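Local coordinates for protein Poly(A) RNA polymerase GLD2 (Rattus norvegicus, PDB 6LBK) that probably adds AMP from ATP to the 3' ends of selected cytoplasmic RNAs, building poly(A) tails and monoadenylating certain microRNAs, at residues T136-H139 and K140-T144; L234-L237 and Q238-E242; D317-E320 and W321-K324. The protein carries 1 engineered substitution. One frame throughout, in Å; residues are numbered along the deposited sequence.

In the fold
All three contacts are local, and they lie well apart: contacts 1 and 2 on opposite sides of the chain's centre, their centres about 44 Å apart, and contacts 2 and 3 about 25 Å apart between centres. Contacts 1 and 2 each sit in the C-terminal turns of a helix, 128-144 and 226-239, contact 2 continuing into the loop beyond; contact 3 is a turn in the loop between strands 311-314 and 328-329. Contact 2 is the buried one; contact 1 is buried on one flank of its helix, and contact 3 lies at the surface, with Trp321 its one buried residue. Good helical bonds run through contact 1, a shared carbonyl dominates contact 2, and weak turn bonds with charged side chains mark contact 3.

Contact 1 (T136-H139 and K140-T144); sequences TLVH and KHFCT
Val138 and Phe142 lie side by side on the inner flank of helix 128-144, one turn apart in the palm domain of this nucleotidyltransferase, and form the tightly packed part of its C-terminal turns. CG1 of Val138, placed anti to the backbone N (chi1 173°), sits over one face of the phenyl ring, 4.0 Å from the centroid and displaced toward the rim, a CH-pi contact. Phe142 carries the burial onward: it meets Phe165 edge-to-face and also touches Leu80 of helix 67-85 and Ile150 of strand 150-156. The next pair round the helix, His139 and Cys143, is only partly covered. Here SG stands over one face of the imidazole, 3.7 Å from its centroid, while NE2 is hydrogen-bonded to Pro153 O, which helps fix the ring's rotation. The looser side carries Lys140, whose chain bends at chi2 and chi3, and Thr144, both exposed. Regular i to i+4 bonds link the two halves, the one from Lys140 N to Thr136 O almost straight at 174°. On the exposed side, Lys140 O accepts two bonds from Thr144, whose N and OG1 approach from opposite faces of the carbonyl plane, OG1 at 2.9 Å.

Contact 2 (L234-L237 and Q238-E242); sequences LHYL and QTLPE
The backbone of His235, Gln238 and Thr239, in the C-terminal turns of helix 226-239, is drawn together at one carbonyl: His235 O accepts from Gln238 N at 2.9 Å, an i to i+3 bond that reaches it from above the carbonyl plane, and more weakly from Thr239 N. The i to i+4 bond from Gln238 N to Leu234 O is weak as well, with an N-H...O angle of 122°. A side chain adds a third donor to the same His235 carbonyl. Thr239 turns OG1 between its backbone N and carbonyl carbon (chi1 44°), back along the helix, and donates to His235 O at 2.7 Å from the face opposite to that used by Gln238 N. The same hydroxyl lies over one face of the His235 imidazole, while CG2 meets its CE1 at 3.7 Å; NE2 of that ring is hydrogen-bonded to Tyr293 OH of helix 283-297. An alanine in place of Thr239 has no hydroxyl, and would probably leave His235 O with only the Gln238 N bond from above its plane and the weak one from Thr239 N, and bare part of one imidazole face. At Leu240 the chain leaves the helix, yet its side chain folds back over one face of the Tyr236 ring, CD2 touching CE1 at 3.5 Å and lying near CZ and OH. Leu286 of helix 283-297 packs against both of these side chains. The extended Gln238 side chain passes Leu234 O and takes NE2 to Pro246 O and Val307 O. Where regular helical bonding weakens, then, polar partners remain for His235 O and the Gln238 amide, which ties the turn to neighbouring loops, while Tyr236 and Leu240 supply the apolar cover.

Contact 3 (D317-E320 and W321-K324); sequences DDME and WRNK
Glu320 and Lys324, which meet across the turn, both reach Arg339 with their side chains: Glu320 OE1 forms a salt bridge with Arg339 NH2, and Lys324 NZ gives a weak hydrogen bond to Arg339 O. Lys324, bent along its chain, brings CG and CD to 3.3 Å from Glu320 O. Two successive i to i+3 backbone bonds, both weak, close the turn itself: Trp321 N reaches Asp318 O at 3.4 Å, and Arg322 N reaches Met319 O at 3.5 Å along a nearly straight path (169°). The exposed side chains of Met319 and Arg322 cross, Met319 SD lying 3.4 Å from Arg322 NE and 3.5 Å from its CD; the sulfur approaches the guanidinium obliquely. Glu320 CB stands over one face of the five-membered ring of Trp321, 4.3 Å from the centroid, a CH-pi contact between neighbours in sequence, and Asp318 CB comes within 4.0 Å of CD1. Pro316, Cys327 and Asn336 also touch this indole, the buried side chain of a mostly exposed turn in the PAP-associated region. The whole turn belongs to the loop that connects strand 311-314 to strand 328-329, the two outer strands of a small three-stranded sheet with 303-306 at its centre.

Contact 1 (T136-H139 and K140-T144)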
ATOM      1  N   THR A 136       2.008  -4.274 -24.263  1.00 92.74           N
ATOM      2  CA  THR A 136       1.761  -5.472 -25.049  1.00101.16           C
ATOM      3  C   THR A 136       3.058  -5.983 -25.684  1.00105.00           C
ATOM      4  O   THR A 136       3.261  -7.202 -25.769  1.00111.69           O
ATOM      5  CB  THR A 136       0.640  -5.226 -26.070  1.00107.15           C
ATOM      6  OG1 THR A 136       0.423  -6.409 -26.849  1.00116.24           O
ATOM      7  CG2 THR A 136       0.940  -4.073 -26.988  1.00109.58           C
ATOM      8  N   LEU A 137       3.965  -5.080 -26.111  1.00101.05           N
ATOM      9  CA  LEU A 137       5.273  -5.525 -26.616  1.00 94.27           C
ATOM     10  C   LEU A 137       6.079  -6.244 -25.536  1.00 85.45           C
ATOM     11  O   LEU A 137       6.667  -7.307 -25.780  1.00 86.64           O
ATOM     12  CB  LEU A 137       6.076  -4.345 -27.176  1.00 87.75           C
ATOM     13  CG  LEU A 137       6.068  -4.221 -28.707  1.00 89.74           C
ATOM     14  CD1 LEU A 137       6.715  -2.923 -29.163  1.00 96.53           C
ATOM     15  CD2 LEU A 137       6.758  -5.416 -29.351  1.00 78.78           C
ATOM     16  N   VAL A 138       6.149  -5.658 -24.341  1.00 74.40           N
ATOM     17  CA  VAL A 138       6.838  -6.315 -23.241  1.00 69.55           C
ATOM     18  C   VAL A 138       6.222  -7.679 -22.990  1.00 76.78           C
ATOM     19  O   VAL A 138       6.929  -8.656 -22.714  1.00 80.87           O
ATOM     20  CB  VAL A 138       6.787  -5.440 -21.979  1.00 64.41           C
ATOM     21  CG1 VAL A 138       7.346  -6.210 -20.800  1.00 66.25           C
ATOM     22  CG2 VAL A 138       7.535  -4.128 -22.192  1.00 58.81           C
ATOM     23  N   HIS A 139       4.892  -7.769 -23.092  1.00 77.85           N
ATOM     24  CA  HIS A 139       4.219  -9.022 -22.786  1.00 81.79           C
ATOM     25  C   HIS A 139       4.579 -10.093 -23.803  1.00 90.35           C
ATOM     26  O   HIS A 139       4.932 -11.221 -23.436  1.00 88.14           O
ATOM     27  CB  HIS A 139       2.709  -8.793 -22.731  1.00 81.79           C
ATOM     28  CG  HIS A 139       1.915 -10.048 -22.537  1.00 90.61           C
ATOM     29  ND1 HIS A 139       0.986 -10.489 -23.457  1.00 97.57           N
ATOM     30  CD2 HIS A 139       1.936 -10.974 -21.550  1.00 92.08           C
ATOM     31  CE1 HIS A 139       0.454 -11.622 -23.032  1.00 98.86           C
ATOM     32  NE2 HIS A 139       1.017 -11.940 -21.881  1.00 96.60           N
ATOM     33  N   LYS A 140       4.490  -9.755 -25.090  1.00 96.32           N
ATOM     34  CA  LYS A 140       4.906 -10.682 -26.138  1.00105.02           C
ATOM     35  C   LYS A 140       6.366 -11.096 -25.960  1.00 98.76           C
ATOM     36  O   LYS A 140       6.733 -12.235 -26.270  1.00103.22           O
ATOM     37  CB  LYS A 140       4.662 -10.051 -27.509  1.00117.15           C
ATOM     38  CG  LYS A 140       4.415 -11.057 -28.634  1.00123.43           C
ATOM     39  CD  LYS A 140       3.066 -11.756 -28.431  1.00126.64           C
ATOM     40  CE  LYS A 140       1.925 -10.745 -28.272  1.00125.45           C
ATOM     41  NZ  LYS A 140       0.577 -11.353 -28.501  1.00130.00           N
ATOM     42  N   HIS A 141       7.211 -10.186 -25.468  1.00 94.19           N
ATOM     43  CA  HIS A 141       8.596 -10.533 -25.161  1.00 91.47           C
ATOM     44  C   HIS A 141       8.655 -11.595 -24.064  1.00 93.29           C
ATOM     45  O   HIS A 141       9.377 -12.590 -24.178  1.00 99.51           O
ATOM     46  CB  HIS A 141       9.344  -9.260 -24.736  1.00 89.00           C
ATOM     47  CG  HIS A 141      10.834  -9.407 -24.623  1.00 97.57           C
ATOM     48  ND1 HIS A 141      11.674  -9.434 -25.718  1.00 99.50           N
ATOM     49  CD2 HIS A 141      11.638  -9.497 -23.533  1.00 96.78           C
ATOM     50  CE1 HIS A 141      12.925  -9.559 -25.307  1.00 97.85           C
ATOM     51  NE2 HIS A 141      12.931  -9.598 -23.986  1.00 96.64           N
ATOM     52  N   PHE A 142       7.875 -11.409 -23.003  1.00 91.91           N
ATOM     53  CA  PHE A 142       7.866 -12.382 -21.911  1.00 90.97           C
ATOM     54  C   PHE A 142       7.357 -13.740 -22.386  1.00 89.92           C
ATOM     55  O   PHE A 142       7.847 -14.789 -21.951  1.00 84.51           O
ATOM     56  CB  PHE A 142       7.002 -11.868 -20.756  1.00 88.46           C
ATOM     57  CG  PHE A 142       7.638 -10.751 -19.956  1.00 82.12           C
ATOM     58  CD1 PHE A 142       8.765 -10.096 -20.415  1.00 79.64           C
ATOM     59  CD2 PHE A 142       7.089 -10.354 -18.743  1.00 77.02           C
ATOM     60  CE1 PHE A 142       9.345  -9.073 -19.676  1.00 77.99           C
ATOM     61  CE2 PHE A 142       7.660  -9.339 -18.007  1.00 76.34           C
ATOM     62  CZ  PHE A 142       8.798  -8.692 -18.476  1.00 76.30           C
ATOM     63  N   CYS A 143       6.377 -13.736 -23.286  1.00101.18           N
ATOM     64  CA  CYS A 143       5.816 -14.996 -23.775  1.00113.35           C
ATOM     65  C   CYS A 143       6.765 -15.717 -24.729  1.00108.61           C
ATOM     66  O   CYS A 143       6.897 -16.945 -24.662  1.00105.30           O
ATOM     67  CB  CYS A 143       4.475 -14.753 -24.466  1.00124.08           C
ATOM     68  SG  CYS A 143       3.198 -14.009 -23.437  1.00129.60           S
ATOM     69  N   THR A 144       7.413 -14.990 -25.643  1.00101.25           N
ATOM     70  CA  THR A 144       8.218 -15.650 -26.670  1.00106.44           C
ATOM     71  C   THR A 144       9.655 -15.910 -26.208  1.00101.58           C
ATOM     72  O   THR A 144      10.125 -17.053 -26.229  1.00101.27           O
ATOM     73  CB  THR A 144       8.220 -14.829 -27.972  1.00107.97           C
ATOM     74  OG1 THR A 144       8.872 -13.570 -27.768  1.00 98.17           O
ATOM     75  CG2 THR A 144       6.803 -14.575 -28.452  1.00114.97           C
TER

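Contact 2 (L234-L237 and Q238-E242)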
ATOM      1  N   LEU A 234      -2.532   5.530   7.916  1.00 59.55           N
ATOM      2  CA  LEU A 234      -1.746   6.758   8.088  1.00 62.40           C
ATOM      3  C   LEU A 234      -2.636   7.946   8.459  1.00 62.44           C
ATOM      4  O   LEU A 234      -2.255   8.767   9.297  1.00 70.30           O
ATOM      5  CB  LEU A 234      -0.916   7.079   6.833  1.00 53.99           C
ATOM      6  CG  LEU A 234       0.165   6.131   6.272  1.00 54.10           C
ATOM      7  CD1 LEU A 234       0.897   6.809   5.155  1.00 58.91           C
ATOM      8  CD2 LEU A 234       1.185   5.696   7.330  1.00 56.41           C
ATOM      9  N   HIS A 235      -3.830   8.048   7.868  1.00 51.29           N
ATOM     10  CA  HIS A 235      -4.772   9.085   8.273  1.00 60.22           C
ATOM     11  C   HIS A 235      -5.179   8.931   9.746  1.00 64.92           C
ATOM     12  O   HIS A 235      -5.218   9.919  10.497  1.00 71.50           O
ATOM     13  CB  HIS A 235      -5.989   9.043   7.361  1.00 61.33           C
ATOM     14  CG  HIS A 235      -7.116   9.897   7.828  1.00 57.32           C
ATOM     15  ND1 HIS A 235      -7.133  11.260   7.654  1.00 60.60           N
ATOM     16  CD2 HIS A 235      -8.235   9.591   8.519  1.00 62.53           C
ATOM     17  CE1 HIS A 235      -8.227  11.759   8.194  1.00 67.19           C
ATOM     18  NE2 HIS A 235      -8.912  10.767   8.731  1.00 67.02           N
ATOM     19  N   TYR A 236      -5.509   7.703  10.174  1.00 52.48           N
ATOM     20  CA  TYR A 236      -5.872   7.480  11.576  1.00 62.24           C
ATOM     21  C   TYR A 236      -4.747   7.936  12.496  1.00 75.38           C
ATOM     22  O   TYR A 236      -4.990   8.605  13.512  1.00 86.98           O
ATOM     23  CB  TYR A 236      -6.232   5.998  11.858  1.00 50.81           C
ATOM     24  CG  TYR A 236      -6.433   5.716  13.370  1.00 59.14           C
ATOM     25  CD1 TYR A 236      -7.481   6.318  14.097  1.00 53.32           C
ATOM     26  CD2 TYR A 236      -5.566   4.867  14.068  1.00 53.97           C
ATOM     27  CE1 TYR A 236      -7.644   6.075  15.509  1.00 54.60           C
ATOM     28  CE2 TYR A 236      -5.735   4.625  15.459  1.00 63.74           C
ATOM     29  CZ  TYR A 236      -6.760   5.235  16.160  1.00 52.21           C
ATOM     30  OH  TYR A 236      -6.875   4.979  17.482  1.00 66.05           O
ATOM     31  N   LEU A 237      -3.509   7.582  12.151  1.00 68.92           N
ATOM     32  CA  LEU A 237      -2.360   8.021  12.931  1.00 64.25           C
ATOM     33  C   LEU A 237      -2.153   9.528  12.844  1.00 66.91           C
ATOM     34  O   LEU A 237      -1.578  10.112  13.768  1.00 79.50           O
ATOM     35  CB  LEU A 237      -1.102   7.288  12.461  1.00 55.13           C
ATOM     36  CG  LEU A 237      -1.013   5.763  12.620  1.00 54.87           C
ATOM     37  CD1 LEU A 237       0.315   5.229  12.000  1.00 47.89           C
ATOM     38  CD2 LEU A 237      -1.165   5.338  14.091  1.00 50.33           C
ATOM     39  N   GLN A 238      -2.629  10.175  11.775  1.00 59.17           N
ATOM     40  CA  GLN A 238      -2.376  11.599  11.576  1.00 68.42           C
ATOM     41  C   GLN A 238      -3.336  12.493  12.339  1.00 68.92           C
ATOM     42  O   GLN A 238      -2.991  13.638  12.646  1.00 80.12           O
ATOM     43  CB  GLN A 238      -2.445  11.938  10.090  1.00 70.75           C
ATOM     44  CG  GLN A 238      -1.150  11.722   9.331  1.00 72.34           C
ATOM     45  CD  GLN A 238      -1.321  11.974   7.848  1.00 74.97           C
ATOM     46  OE1 GLN A 238      -2.399  11.742   7.296  1.00 65.29           O
ATOM     47  NE2 GLN A 238      -0.270  12.475   7.197  1.00 81.19           N
ATOM     48  N   THR A 239      -4.518  11.988  12.667  1.00 67.13           N
ATOM     49  CA  THR A 239      -5.583  12.792  13.242  1.00 72.23           C
ATOM     50  C   THR A 239      -5.878  12.470  14.708  1.00 77.11           C
ATOM     51  O   THR A 239      -6.816  13.042  15.281  1.00 81.55           O
ATOM     52  CB  THR A 239      -6.822  12.620  12.371  1.00 65.10           C
ATOM     53  OG1 THR A 239      -6.956  11.228  12.064  1.00 64.43           O
ATOM     54  CG2 THR A 239      -6.681  13.409  11.081  1.00 68.23           C
ATOM     55  N   LEU A 240      -5.050  11.649  15.358  1.00 76.86           N
ATOM     56  CA  LEU A 240      -5.223  11.384  16.778  1.00 71.36           C
ATOM     57  C   LEU A 240      -5.074  12.681  17.560  1.00 86.54           C
ATOM     58  O   LEU A 240      -4.408  13.614  17.100  1.00 94.33           O
ATOM     59  CB  LEU A 240      -4.227  10.336  17.287  1.00 70.87           C
ATOM     60  CG  LEU A 240      -4.520   8.878  16.875  1.00 70.66           C
ATOM     61  CD1 LEU A 240      -3.400   7.883  17.265  1.00 61.28           C
ATOM     62  CD2 LEU A 240      -5.866   8.429  17.434  1.00 62.25           C
ATOM     63  N   PRO A 241      -5.749  12.783  18.718  1.00 94.51           N
ATOM     64  CA  PRO A 241      -5.613  13.984  19.565  1.00 97.57           C
ATOM     65  C   PRO A 241      -4.182  14.439  19.804  1.00105.72           C
ATOM     66  O   PRO A 241      -3.885  15.631  19.677  1.00122.63           O
ATOM     67  CB  PRO A 241      -6.285  13.527  20.864  1.00103.63           C
ATOM     68  CG  PRO A 241      -7.305  12.543  20.415  1.00 94.53           C
ATOM     69  CD  PRO A 241      -6.681  11.797  19.303  1.00 90.68           C
ATOM     70  N   GLU A 242      -3.286  13.516  20.142  1.00101.31           N
ATOM     71  CA  GLU A 242      -1.853  13.778  20.183  1.00108.42           C
ATOM     72  C   GLU A 242      -1.238  12.948  19.065  1.00104.88           C
ATOM     73  O   GLU A 242      -0.924  11.767  19.268  1.00 91.95           O
ATOM     74  CB  GLU A 242      -1.263  13.404  21.546  1.00117.23           C
ATOM     75  CG  GLU A 242      -1.848  14.229  22.708  1.00135.14           C
ATOM     76  CD  GLU A 242      -0.943  14.278  23.933  1.00150.46           C
ATOM     77  OE1 GLU A 242      -0.119  13.353  24.093  1.00151.66           O
ATOM     78  OE2 GLU A 242      -1.031  15.255  24.715  1.00158.80           O
TER

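Contact 3 (D317-E320 and W321-K324)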
ATOM      1  N   ASP A 317     -17.155  18.951  -4.660  1.00129.87           N
ATOM      2  CA  ASP A 317     -18.286  18.863  -5.573  1.00132.86           C
ATOM      3  C   ASP A 317     -17.852  18.513  -6.992  1.00132.94           C
ATOM      4  O   ASP A 317     -18.628  18.689  -7.938  1.00138.61           O
ATOM      5  CB  ASP A 317     -19.050  20.188  -5.575  1.00140.84           C
ATOM      6  CG  ASP A 317     -20.387  20.091  -6.272  1.00155.04           C
ATOM      7  OD1 ASP A 317     -21.198  19.238  -5.858  1.00155.02           O
ATOM      8  OD2 ASP A 317     -20.614  20.848  -7.244  1.00165.85           O
ATOM      9  N   ASP A 318     -16.634  17.994  -7.147  1.00130.58           N
ATOM     10  CA  ASP A 318     -16.122  17.610  -8.486  1.00136.50           C
ATOM     11  C   ASP A 318     -16.833  16.336  -8.948  1.00141.92           C
ATOM     12  O   ASP A 318     -17.358  15.595  -8.129  1.00139.36           O
ATOM     13  CB  ASP A 318     -14.597  17.494  -8.484  1.00135.73           C
ATOM     14  CG  ASP A 318     -13.941  17.656  -9.847  1.00139.42           C
ATOM     15  OD1 ASP A 318     -14.330  18.581 -10.584  1.00144.23           O
ATOM     16  OD2 ASP A 318     -13.039  16.868 -10.158  1.00133.80           O
ATOM     17  N   MET A 319     -16.812  16.031 -10.237  1.00150.95           N
ATOM     18  CA  MET A 319     -17.562  14.823 -10.678  1.00155.37           C
ATOM     19  C   MET A 319     -16.888  13.511 -10.257  1.00150.37           C
ATOM     20  O   MET A 319     -17.566  12.484 -10.239  1.00150.71           O
ATOM     21  CB  MET A 319     -17.923  14.860 -12.164  1.00161.40           C
ATOM     22  CG  MET A 319     -18.804  16.054 -12.489  1.00169.12           C
ATOM     23  SD  MET A 319     -19.783  16.637 -11.074  1.00167.49           S
ATOM     24  CE  MET A 319     -20.010  18.352 -11.537  1.00171.30           C
ATOM     25  N   GLU A 320     -15.600  13.534  -9.944  1.00143.80           N
ATOM     26  CA  GLU A 320     -14.948  12.288  -9.498  1.00138.53           C
ATOM     27  C   GLU A 320     -15.605  11.797  -8.204  1.00136.23           C
ATOM     28  O   GLU A 320     -15.863  10.605  -8.110  1.00140.53           O
ATOM     29  CB  GLU A 320     -13.456  12.539  -9.276  1.00141.61           C
ATOM     30  CG  GLU A 320     -12.662  12.798 -10.550  1.00150.76           C
ATOM     31  CD  GLU A 320     -12.458  11.637 -11.511  1.00152.92           C
ATOM     32  OE1 GLU A 320     -11.306  11.368 -11.865  1.00152.10           O
ATOM     33  OE2 GLU A 320     -13.451  11.025 -11.921  1.00155.07           O
ATOM     34  N   TRP A 321     -15.929  12.680  -7.269  1.00133.71           N
ATOM     35  CA  TRP A 321     -16.454  12.198  -5.965  1.00129.76           C
ATOM     36  C   TRP A 321     -17.978  12.238  -5.871  1.00130.03           C
ATOM     37  O   TRP A 321     -18.486  11.979  -4.789  1.00121.56           O
ATOM     38  CB  TRP A 321     -15.862  13.035  -4.837  1.00129.97           C
ATOM     39  CG  TRP A 321     -14.468  13.515  -5.079  1.00133.51           C
ATOM     40  CD1 TRP A 321     -14.104  14.712  -5.610  1.00139.88           C
ATOM     41  CD2 TRP A 321     -13.246  12.834  -4.754  1.00127.38           C
ATOM     42  NE1 TRP A 321     -12.744  14.814  -5.658  1.00138.71           N
ATOM     43  CE2 TRP A 321     -12.189  13.677  -5.138  1.00130.32           C
ATOM     44  CE3 TRP A 321     -12.938  11.599  -4.187  1.00116.92           C
ATOM     45  CZ2 TRP A 321     -10.855  13.323  -4.969  1.00122.47           C
ATOM     46  CZ3 TRP A 321     -11.621  11.251  -4.015  1.00113.42           C
ATOM     47  CH2 TRP A 321     -10.597  12.102  -4.404  1.00116.26           C
ATOM     48  N   ARG A 322     -18.691  12.496  -6.954  1.00133.46           N
ATOM     49  CA  ARG A 322     -20.157  12.673  -6.787  1.00134.68           C
ATOM     50  C   ARG A 322     -20.872  11.439  -6.223  1.00130.06           C
ATOM     51  O   ARG A 322     -21.629  11.619  -5.276  1.00137.12           O
ATOM     52  CB  ARG A 322     -20.795  13.120  -8.108  1.00138.69           C
ATOM     53  CG  ARG A 322     -21.999  14.036  -7.937  1.00141.35           C
ATOM     54  CD  ARG A 322     -22.145  15.046  -9.057  1.00147.85           C
ATOM     55  NE  ARG A 322     -22.242  14.372 -10.342  1.00157.75           N
ATOM     56  CZ  ARG A 322     -23.364  13.880 -10.868  1.00165.81           C
ATOM     57  NH1 ARG A 322     -24.510  14.001 -10.222  1.00170.19           N
ATOM     58  NH2 ARG A 322     -23.338  13.277 -12.045  1.00165.87           N
ATOM     59  N   ASN A 323     -20.587  10.226  -6.676  1.00120.51           N
ATOM     60  CA  ASN A 323     -21.470   9.138  -6.187  1.00112.95           C
ATOM     61  C   ASN A 323     -20.707   8.037  -5.471  1.00109.25           C
ATOM     62  O   ASN A 323     -21.309   7.016  -5.150  1.00114.03           O
ATOM     63  CB  ASN A 323     -22.230   8.522  -7.352  1.00120.33           C
ATOM     64  CG  ASN A 323     -22.979   9.574  -8.130  1.00132.88           C
ATOM     65  OD1 ASN A 323     -23.934  10.159  -7.626  1.00132.62           O
ATOM     66  ND2 ASN A 323     -22.548   9.816  -9.353  1.00138.33           N
ATOM     67  N   LYS A 324     -19.432   8.270  -5.228  1.00122.70           N
ATOM     68  CA  LYS A 324     -18.558   7.286  -4.555  1.00111.72           C
ATOM     69  C   LYS A 324     -18.939   7.065  -3.102  1.00112.04           C
ATOM     70  O   LYS A 324     -19.250   8.030  -2.417  1.00115.03           O
ATOM     71  CB  LYS A 324     -17.151   7.852  -4.463  1.00105.25           C
ATOM     72  CG  LYS A 324     -16.655   8.501  -5.731  1.00106.30           C
ATOM     73  CD  LYS A 324     -16.896   7.668  -6.944  1.00106.84           C
ATOM     74  CE  LYS A 324     -15.800   6.664  -7.195  1.00105.20           C
ATOM     75  NZ  LYS A 324     -16.360   5.381  -7.674  1.00109.64           N
TER